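Local coordinates for transcription termination factor FttA (PDB 3AF6), which probably terminates transcription by cleaving nascent RNA at the exit channel of RNA polymerase, using a two-zinc nuclease centre of the metallo-beta-lactamase type, at residues Gly366-Ile371 / Arg598-Tyr603; Leu389-Thr394 / Ile614-Gly619; Asp400-Arg405 / His594-Glu599. All blocks are in the same frame, centred on the assembly; numbering follows the deposited sequence.

Read from the N terminus, the metallo-beta-lactamase fold first supplies the zinc-ligand loop 366-371, then the strand end 389-394, and at 400-405 the chain passes into the beta-CASP region. It returns at 594-599, runs on through the helix at 598-603 and reaches the next strand at 614-619. Contact 1 closes the loop from 366-371 to the helix. Contact 2 crosses it, pairing two neighbouring strands of one mixed sheet. Contact 3 is nested within contact 2 and ends on the same helix as contact 1. Contacts 1 and 2 join the C-terminal part of the nuclease fold to its N-terminal part beside the zinc site; contact 3 joins it to the start of the beta-CASP region.

Contact 1 (Gly366-Ile371 / Arg598-Tyr603); sequences GDFKFI and RELMNY. With ZN (zinc ion), chain J.
Y603 projects from helix 597-606 as a wedge between F368 and F370, and the three rings make an aromatic cluster behind the metal-ligand loop of the metallo-beta-lactamase fold. The two sides of the wedge meet their neighbours differently: F368 turns its edge to the face of Y603, with centroids 4.7 Å apart and planes at 57°, whereas Y603 turns its own edge onto the face of F370, planes at 80°. The bump there is Y603 CD1, which stands 3.5 Å above the plane of the F370 ring, over its centre. With CG anti to the backbone N (chi1 -157°), F370 swings its ring beneath that edge. L600, three residues before Y603 on the helix, fills a second hollow: its CD2 methyl meets F368 CZ at 3.5 Å, while M391 of the neighbouring strand touches both side chains. The tyrosine hydroxyl is not left to the hydrocarbon, since it bonds to the carbonyl of N380.

One turn before Y603, buried E599 reaches out with an extended chain and divides its carboxylate between two donors. OE2 offers its syn lone pair to K369 NZ, a salt bridge of 2.7 Å, and the same ammonium also bonds to the carbonyl of H594. I371 lies crosswise to the glutamate, its CG1 3.6 Å from E599 OE1. The loop that carries this packing starts at the metal, where D367 OD1 binds a zinc ion at 2.5 Å. The backbone itself is gripped by the other carboxylate oxygen: F370 N donates to E599 OE1, 2.8 Å away and nearly in line with the C-O bond.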
loop_
_atom_site.group_PDB
_atom_site.type_symbol
_atom_site.label_atom_id
_atom_site.label_comp_id
_atom_site.label_asym_id
_atom_site.label_seq_id
_atom_site.Cartn_x
_atom_site.Cartn_y
_atom_site.Cartn_z
ATOM N N GLY A 366 8.393 8.116 -0.136
ATOM C CA GLY A 366 6.953 8.004 -0.259
ATOM C C GLY A 366 6.438 8.871 0.882
ATOM O O GLY A 366 7.066 9.868 1.241
ATOM N N ASP A 367 5.301 8.530 1.465
ATOM C CA ASP A 367 4.830 9.324 2.585
ATOM C C ASP A 367 5.279 8.565 3.819
ATOM O O ASP A 367 5.214 7.329 3.849
ATOM C CB ASP A 367 3.311 9.454 2.553
ATOM C CG ASP A 367 2.836 10.468 1.535
ATOM O OD1 ASP A 367 1.668 10.378 1.122
ATOM O OD2 ASP A 367 3.617 11.363 1.153
ATOM N N PHE A 368 5.758 9.293 4.825
ATOM C CA PHE A 368 6.215 8.647 6.043
ATOM C C PHE A 368 5.970 9.456 7.296
ATOM O O PHE A 368 5.781 10.666 7.256
ATOM C CB PHE A 368 7.708 8.289 5.952
ATOM C CG PHE A 368 8.643 9.466 6.108
ATOM C CD1 PHE A 368 8.887 10.331 5.038
ATOM C CD2 PHE A 368 9.314 9.682 7.319
ATOM C CE1 PHE A 368 9.785 11.381 5.160
ATOM C CE2 PHE A 368 10.221 10.738 7.455
ATOM C CZ PHE A 368 10.458 11.588 6.372
ATOM N N LYS A 369 5.974 8.757 8.418
ATOM C CA LYS A 369 5.757 9.370 9.718
ATOM C C LYS A 369 6.975 8.933 10.553
ATOM O O LYS A 369 7.392 7.776 10.481
ATOM C CB LYS A 369 4.432 8.843 10.297
ATOM C CG LYS A 369 3.942 9.527 11.565
ATOM C CD LYS A 369 3.554 10.986 11.363
ATOM C CE LYS A 369 3.314 11.647 12.723
ATOM N NZ LYS A 369 2.801 13.036 12.645
ATOM N N PHE A 370 7.565 9.843 11.322
ATOM C CA PHE A 370 8.747 9.449 12.094
ATOM C C PHE A 370 8.607 9.486 13.623
ATOM O O PHE A 370 9.541 9.838 14.342
ATOM C CB PHE A 370 9.963 10.268 11.641
ATOM C CG PHE A 370 11.290 9.611 11.940
ATOM C CD1 PHE A 370 11.467 8.239 11.734
ATOM C CD2 PHE A 370 12.370 10.370 12.410
ATOM C CE1 PHE A 370 12.696 7.630 11.988
ATOM C CE2 PHE A 370 13.601 9.775 12.669
ATOM C CZ PHE A 370 13.770 8.398 12.458
ATOM N N ILE A 371 7.414 9.141 14.096
ATOM C CA ILE A 371 7.111 9.034 15.517
ATOM C C ILE A 371 6.059 7.935 15.555
ATOM O O ILE A 371 5.472 7.605 14.526
ATOM C CB ILE A 371 6.522 10.333 16.141
ATOM C CG1 ILE A 371 5.182 10.679 15.487
ATOM C CG2 ILE A 371 7.548 11.457 16.060
ATOM C CD1 ILE A 371 4.525 11.945 16.052
ATOM N N ARG A 598 9.312 19.332 12.105
ATOM C CA ARG A 598 10.283 18.820 13.062
ATOM C C ARG A 598 10.657 17.356 12.769
ATOM O O ARG A 598 11.830 16.993 12.800
ATOM C CB ARG A 598 9.708 18.950 14.477
ATOM C CG ARG A 598 10.636 18.556 15.616
ATOM C CD ARG A 598 9.869 18.643 16.937
ATOM N NE ARG A 598 10.677 18.371 18.133
ATOM C CZ ARG A 598 11.343 17.236 18.370
ATOM N NH1 ARG A 598 11.320 16.236 17.489
ATOM N NH2 ARG A 598 12.014 17.093 19.512
ATOM N N GLU A 599 9.661 16.523 12.482
ATOM C CA GLU A 599 9.915 15.119 12.197
ATOM C C GLU A 599 10.763 14.933 10.953
ATOM O O GLU A 599 11.651 14.076 10.925
ATOM C CB GLU A 599 8.605 14.348 11.998
ATOM C CG GLU A 599 7.708 14.287 13.192
ATOM C CD GLU A 599 6.493 13.422 12.932
ATOM O OE1 GLU A 599 6.672 12.218 12.615
ATOM O OE2 GLU A 599 5.361 13.944 13.046
ATOM N N LEU A 600 10.475 15.714 9.913
ATOM C CA LEU A 600 11.232 15.592 8.678
ATOM C C LEU A 600 12.692 15.949 8.935
ATOM O O LEU A 600 13.591 15.210 8.549
ATOM C CB LEU A 600 10.639 16.490 7.583
ATOM C CG LEU A 600 9.215 16.190 7.070
ATOM C CD1 LEU A 600 8.762 17.349 6.197
ATOM C CD2 LEU A 600 9.155 14.875 6.292
ATOM N N MET A 601 12.935 17.070 9.603
ATOM C CA MET A 601 14.304 17.466 9.879
ATOM C C MET A 601 14.965 16.388 10.717
ATOM O O MET A 601 16.099 15.977 10.447
ATOM C CB MET A 601 14.347 18.805 10.616
ATOM C CG MET A 601 13.933 20.020 9.778
ATOM S SD MET A 601 15.041 20.452 8.378
ATOM C CE MET A 601 16.383 21.297 9.216
ATOM N N ASN A 602 14.243 15.907 11.721
ATOM C CA ASN A 602 14.781 14.881 12.604
ATOM C C ASN A 602 15.072 13.579 11.868
ATOM O O ASN A 602 15.949 12.819 12.267
ATOM C CB ASN A 602 13.819 14.624 13.765
ATOM C CG ASN A 602 14.326 13.558 14.714
ATOM O OD1 ASN A 602 13.598 12.632 15.064
ATOM N ND2 ASN A 602 15.576 13.680 15.134
ATOM N N TYR A 603 14.342 13.314 10.791
ATOM C CA TYR A 603 14.579 12.093 10.027
ATOM C C TYR A 603 15.921 12.210 9.320
ATOM O O TYR A 603 16.636 11.219 9.148
ATOM C CB TYR A 603 13.484 11.864 8.974
ATOM C CG TYR A 603 13.653 10.554 8.232
ATOM C CD1 TYR A 603 13.303 9.339 8.833
ATOM C CD2 TYR A 603 14.269 10.515 6.982
ATOM C CE1 TYR A 603 13.572 8.114 8.208
ATOM C CE2 TYR A 603 14.545 9.307 6.354
ATOM C CZ TYR A 603 14.194 8.111 6.973
ATOM O OH TYR A 603 14.474 6.914 6.359
HETATM ZN ZN ZN J . 0.736 11.087 -1.119
#

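Contact 2 (Leu389-Thr394 / Ile614-Gly619); sequences LVMEST and IITVHG. With ZN (zinc ion), chain J.
S393 and V617 join where two parallel strands run out toward the metal: the serine hydroxyl S393 OG donates to V617 O over 2.7 Å. Beside it S393 N bonds to H618 O, approaching from above the carbonyl plane. Within 389-394, E392 OE1 accepts from both T394 OG1 and T394 N, the backbone donor arriving nearly in line with the C-O bond. H618 sits alongside this turn, its side chain and that of T394 pointing the same way, and its NE2 binds a zinc ion at 2.5 Å together with D260, H261 and D367.

Farther from the site the pairing becomes regular. I615 N donates to L389 O at 2.8 Å, M391 N to I615 O at 2.9 Å, and V617 N to M391 O, the alternation expected of parallel strands, whose axes here cross at -26°. Packing follows the two faces of the sheet. On one, M391 SD lies 3.8 Å from I614 CG2, and L600 and V604 of helix 597-606 close over the methionine. V390 and I615 point to the other face, and toward the strand end V390 CG1 also meets V617 CG2 at 3.9 Å.

Their positions are consistent with E392 being motif A, H594 motif B and H618 motif C of the beta-CASP nucleases. The second oxygen of E392 takes bonds from H594 and from F368 N, so four donors hold one buried carboxylate. The grip fixes its rotation and ties H594 and the backbone just after the zinc ligand D367 to the end of the strand.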
loop_
_atom_site.group_PDB
_atom_site.type_symbol
_atom_site.label_atom_id
_atom_site.label_comp_id
_atom_site.label_asym_id
_atom_site.label_seq_id
_atom_site.Cartn_x
_atom_site.Cartn_y
_atom_site.Cartn_z
ATOM N N LEU A 389 18.832 10.339 -1.035
ATOM C CA LEU A 389 17.543 10.229 -0.373
ATOM C C LEU A 389 16.488 11.149 -0.986
ATOM O O LEU A 389 16.658 12.365 -1.016
ATOM C CB LEU A 389 17.671 10.555 1.117
ATOM C CG LEU A 389 16.334 10.475 1.867
ATOM C CD1 LEU A 389 15.815 9.051 1.763
ATOM C CD2 LEU A 389 16.494 10.881 3.334
ATOM N N VAL A 390 15.400 10.564 -1.476
ATOM C CA VAL A 390 14.308 11.355 -2.051
ATOM C C VAL A 390 13.255 11.296 -0.961
ATOM O O VAL A 390 12.799 10.206 -0.629
ATOM C CB VAL A 390 13.730 10.707 -3.345
ATOM C CG1 VAL A 390 12.664 11.604 -3.940
ATOM C CG2 VAL A 390 14.841 10.450 -4.353
ATOM N N MET A 391 12.879 12.447 -0.404
ATOM C CA MET A 391 11.905 12.467 0.686
ATOM C C MET A 391 10.714 13.393 0.458
ATOM O O MET A 391 10.810 14.368 -0.281
ATOM C CB MET A 391 12.607 12.846 2.002
ATOM C CG MET A 391 13.079 14.301 2.083
ATOM S SD MET A 391 14.048 14.696 3.578
ATOM C CE MET A 391 12.916 14.227 4.881
ATOM N N GLU A 392 9.592 13.094 1.112
ATOM C CA GLU A 392 8.395 13.911 0.970
ATOM C C GLU A 392 8.526 15.243 1.729
ATOM O O GLU A 392 9.394 15.392 2.585
ATOM C CB GLU A 392 7.166 13.132 1.446
ATOM C CG GLU A 392 7.109 12.861 2.931
ATOM C CD GLU A 392 5.717 13.101 3.512
ATOM O OE1 GLU A 392 5.256 14.259 3.472
ATOM O OE2 GLU A 392 5.087 12.138 4.011
ATOM N N SER A 393 7.669 16.209 1.407
ATOM C CA SER A 393 7.719 17.520 2.045
ATOM C C SER A 393 6.338 18.094 2.354
ATOM O O SER A 393 6.186 19.312 2.449
ATOM C CB SER A 393 8.448 18.519 1.138
ATOM O OG SER A 393 9.534 17.912 0.457
ATOM N N THR A 394 5.335 17.239 2.504
ATOM C CA THR A 394 3.989 17.717 2.786
ATOM C C THR A 394 3.978 18.801 3.866
ATOM O O THR A 394 3.242 19.781 3.763
ATOM C CB THR A 394 3.068 16.577 3.238
ATOM O OG1 THR A 394 3.269 15.432 2.406
ATOM C CG2 THR A 394 1.618 17.010 3.122
ATOM N N ILE A 614 20.161 15.016 -0.818
ATOM C CA ILE A 614 18.761 14.800 -0.510
ATOM C C ILE A 614 17.901 15.573 -1.517
ATOM O O ILE A 614 18.186 16.718 -1.854
ATOM C CB ILE A 614 18.444 15.247 0.932
ATOM C CG1 ILE A 614 19.170 14.321 1.916
ATOM C CG2 ILE A 614 16.936 15.237 1.175
ATOM C CD1 ILE A 614 19.042 14.733 3.394
ATOM N N ILE A 615 16.865 14.924 -2.021
ATOM C CA ILE A 615 15.976 15.555 -2.983
ATOM C C ILE A 615 14.586 15.608 -2.360
ATOM O O ILE A 615 13.973 14.575 -2.087
ATOM C CB ILE A 615 15.945 14.749 -4.311
ATOM C CG1 ILE A 615 17.362 14.676 -4.895
ATOM C CG2 ILE A 615 15.006 15.400 -5.306
ATOM C CD1 ILE A 615 17.494 13.733 -6.075
ATOM N N THR A 616 14.105 16.820 -2.109
ATOM C CA THR A 616 12.797 17.000 -1.511
ATOM C C THR A 616 11.700 17.093 -2.568
ATOM O O THR A 616 11.816 17.832 -3.551
ATOM C CB THR A 616 12.773 18.259 -0.645
ATOM O OG1 THR A 616 13.108 19.388 -1.451
ATOM C CG2 THR A 616 13.774 18.134 0.486
ATOM N N VAL A 617 10.629 16.341 -2.342
ATOM C CA VAL A 617 9.500 16.300 -3.256
ATOM C C VAL A 617 8.196 16.182 -2.485
ATOM O O VAL A 617 8.175 16.296 -1.261
ATOM C CB VAL A 617 9.600 15.077 -4.198
ATOM C CG1 VAL A 617 10.888 15.140 -5.005
ATOM C CG2 VAL A 617 9.535 13.785 -3.385
ATOM N N HIS A 618 7.109 15.962 -3.225
ATOM C CA HIS A 618 5.777 15.776 -2.649
ATOM C C HIS A 618 5.418 16.827 -1.590
ATOM O O HIS A 618 5.303 16.526 -0.408
ATOM C CB HIS A 618 5.701 14.368 -2.051
ATOM C CG HIS A 618 4.320 13.937 -1.666
ATOM N ND1 HIS A 618 3.615 14.518 -0.634
ATOM C CD2 HIS A 618 3.528 12.951 -2.151
ATOM C CE1 HIS A 618 2.451 13.911 -0.498
ATOM N NE2 HIS A 618 2.374 12.955 -1.405
ATOM N N GLY A 619 5.245 18.061 -2.037
ATOM C CA GLY A 619 4.891 19.142 -1.140
ATOM C C GLY A 619 4.602 20.374 -1.971
ATOM O O GLY A 619 5.001 20.440 -3.122
HETATM ZN ZN ZN J . 0.736 11.087 -1.119
#

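Contact 3 (Asp400-Arg405 / His594-Glu599); sequences DIQMPR and HADRRE. With SO4 (sulfate ion), chain G.
D400 and I401 run past the start of helix 597-606 with their backbone close to D596 and R597, tied by a nearly straight bond from R597 N to D400 O, 2.9 Å at 169°. A second bond works the other way, from main chain to side chain: Q402 N donates to the anti lone pair of D596 OD2 at 2.9 Å. I401 CA comes to 3.3 Å from the same D596 OD2, and its CG2 also lies against it. Q402, buried, lays its extended side chain across the aspartate, with CG 3.5 Å from D596 CB.

D596 thus faces two ways. It is the N-cap of the helix, and with E599 it forms a capping box: E599 N donates to D596 OD1 at 2.9 Å, while the return bond from D596 N to E599 OE2 is weak. The torsion of D596 (chi1 80°) sets CG between the backbone N and the carbonyl carbon, which lets one carboxylate oxygen cap the helix while the other holds the backbone at the start of the beta-CASP region.

The charges of D400 and R597 find partners on helix 621-635, in salt bridges with K623 and D626. At the start of 594-599, H594 turns toward the active site. Its ND1 bonds to E392, and H594 NE2 donates to O4 of a sulfate ion, probably from the crystallisation liquor, 2.8 Å away at the edge of the imidazole ring.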
loop_
_atom_site.group_PDB
_atom_site.type_symbol
_atom_site.label_atom_id
_atom_site.label_comp_id
_atom_site.label_asym_id
_atom_site.label_seq_id
_atom_site.Cartn_x
_atom_site.Cartn_y
_atom_site.Cartn_z
ATOM N N ASP A 400 5.420 24.398 9.766
ATOM C CA ASP A 400 4.490 23.285 9.654
ATOM C C ASP A 400 4.647 22.255 10.755
ATOM O O ASP A 400 4.978 21.100 10.498
ATOM C CB ASP A 400 4.609 22.609 8.284
ATOM C CG ASP A 400 4.258 23.548 7.145
ATOM O OD1 ASP A 400 3.529 24.532 7.380
ATOM O OD2 ASP A 400 4.703 23.302 6.012
ATOM N N ILE A 401 4.416 22.694 11.990
ATOM C CA ILE A 401 4.481 21.810 13.143
ATOM C C ILE A 401 3.058 21.352 13.436
ATOM O O ILE A 401 2.154 22.169 13.625
ATOM C CB ILE A 401 5.047 22.521 14.407
ATOM C CG1 ILE A 401 6.564 22.686 14.294
ATOM C CG2 ILE A 401 4.729 21.717 15.647
ATOM C CD1 ILE A 401 6.984 23.844 13.435
ATOM N N GLN A 402 2.855 20.041 13.452
ATOM C CA GLN A 402 1.536 19.508 13.746
ATOM C C GLN A 402 1.320 19.541 15.242
ATOM O O GLN A 402 2.265 19.545 16.028
ATOM C CB GLN A 402 1.403 18.075 13.237
ATOM C CG GLN A 402 1.419 17.978 11.731
ATOM C CD GLN A 402 1.733 16.590 11.226
ATOM O OE1 GLN A 402 1.862 16.376 10.019
ATOM N NE2 GLN A 402 1.860 15.638 12.141
ATOM N N MET A 403 0.055 19.577 15.618
ATOM C CA MET A 403 -0.379 19.602 17.004
ATOM C C MET A 403 -0.002 18.279 17.687
ATOM O O MET A 403 -0.145 17.208 17.097
ATOM C CB MET A 403 -1.895 19.793 16.994
ATOM C CG MET A 403 -2.603 19.808 18.322
ATOM S SD MET A 403 -4.390 19.939 18.021
ATOM C CE MET A 403 -4.582 21.717 17.857
ATOM N N PRO A 404 0.497 18.334 18.933
ATOM C CA PRO A 404 0.871 17.112 19.658
ATOM C C PRO A 404 -0.294 16.114 19.666
ATOM O O PRO A 404 -1.435 16.499 19.915
ATOM C CB PRO A 404 1.183 17.627 21.058
ATOM C CG PRO A 404 1.713 18.987 20.800
ATOM C CD PRO A 404 0.766 19.527 19.749
ATOM N N ARG A 405 0.003 14.840 19.410
ATOM C CA ARG A 405 -1.007 13.783 19.356
ATOM C C ARG A 405 -2.018 13.781 20.494
ATOM O O ARG A 405 -3.203 13.537 20.277
ATOM C CB ARG A 405 -0.344 12.400 19.298
ATOM C CG ARG A 405 0.925 12.341 18.437
ATOM C CD ARG A 405 1.118 10.984 17.732
ATOM N NE ARG A 405 0.936 11.124 16.287
ATOM C CZ ARG A 405 -0.181 10.827 15.625
ATOM N NH1 ARG A 405 -1.239 10.348 16.272
ATOM N NH2 ARG A 405 -0.248 11.043 14.314
ATOM N N HIS A 594 1.533 12.079 8.227
ATOM C CA HIS A 594 2.722 12.720 7.651
ATOM C C HIS A 594 3.682 13.246 8.709
ATOM O O HIS A 594 3.246 13.825 9.714
ATOM C CB HIS A 594 2.337 13.927 6.800
ATOM C CG HIS A 594 1.805 13.587 5.450
ATOM N ND1 HIS A 594 2.580 13.007 4.473
ATOM C CD2 HIS A 594 0.584 13.781 4.901
ATOM C CE1 HIS A 594 1.859 12.856 3.377
ATOM N NE2 HIS A 594 0.645 13.318 3.612
ATOM N N ALA A 595 4.984 13.070 8.484
ATOM C CA ALA A 595 5.954 13.612 9.425
ATOM C C ALA A 595 5.793 15.132 9.327
ATOM O O ALA A 595 5.633 15.673 8.226
ATOM C CB ALA A 595 7.357 13.212 9.028
ATOM N N ASP A 596 5.791 15.832 10.455
ATOM C CA ASP A 596 5.653 17.276 10.378
ATOM C C ASP A 596 7.046 17.887 10.188
ATOM O O ASP A 596 8.023 17.143 10.069
ATOM C CB ASP A 596 4.922 17.803 11.617
ATOM C CG ASP A 596 5.806 17.925 12.835
ATOM O OD1 ASP A 596 6.904 17.309 12.878
ATOM O OD2 ASP A 596 5.371 18.648 13.766
ATOM N N ARG A 597 7.143 19.214 10.126
ATOM C CA ARG A 597 8.432 19.870 9.909
ATOM C C ARG A 597 9.531 19.302 10.794
ATOM O O ARG A 597 10.558 18.835 10.293
ATOM C CB ARG A 597 8.308 21.392 10.120
ATOM C CG ARG A 597 9.643 22.156 10.277
ATOM C CD ARG A 597 10.644 21.818 9.183
ATOM N NE ARG A 597 10.916 22.947 8.296
ATOM C CZ ARG A 597 12.006 23.712 8.350
ATOM N NH1 ARG A 597 12.156 24.710 7.495
ATOM N NH2 ARG A 597 12.952 23.480 9.248
ATOM N N ARG A 598 9.312 19.332 12.105
ATOM C CA ARG A 598 10.283 18.820 13.062
ATOM C C ARG A 598 10.657 17.356 12.769
ATOM O O ARG A 598 11.830 16.993 12.800
ATOM C CB ARG A 598 9.708 18.950 14.477
ATOM C CG ARG A 598 10.636 18.556 15.616
ATOM C CD ARG A 598 9.869 18.643 16.937
ATOM N NE ARG A 598 10.677 18.371 18.133
ATOM C CZ ARG A 598 11.343 17.236 18.370
ATOM N NH1 ARG A 598 11.320 16.236 17.489
ATOM N NH2 ARG A 598 12.014 17.093 19.512
ATOM N N GLU A 599 9.661 16.523 12.482
ATOM C CA GLU A 599 9.915 15.119 12.197
ATOM C C GLU A 599 10.763 14.933 10.953
ATOM O O GLU A 599 11.651 14.076 10.925
ATOM C CB GLU A 599 8.605 14.348 11.998
ATOM C CG GLU A 599 7.708 14.287 13.192
ATOM C CD GLU A 599 6.493 13.422 12.932
ATOM O OE1 GLU A 599 6.672 12.218 12.615
ATOM O OE2 GLU A 599 5.361 13.944 13.046
HETATM S S SO4 G . -1.411 13.393 1.208
HETATM O O1 SO4 G . -2.531 13.462 0.255
HETATM O O2 SO4 G . -0.442 12.385 0.753
HETATM O O3 SO4 G . -0.757 14.708 1.288
HETATM O O4 SO4 G . -1.919 13.014 2.538
#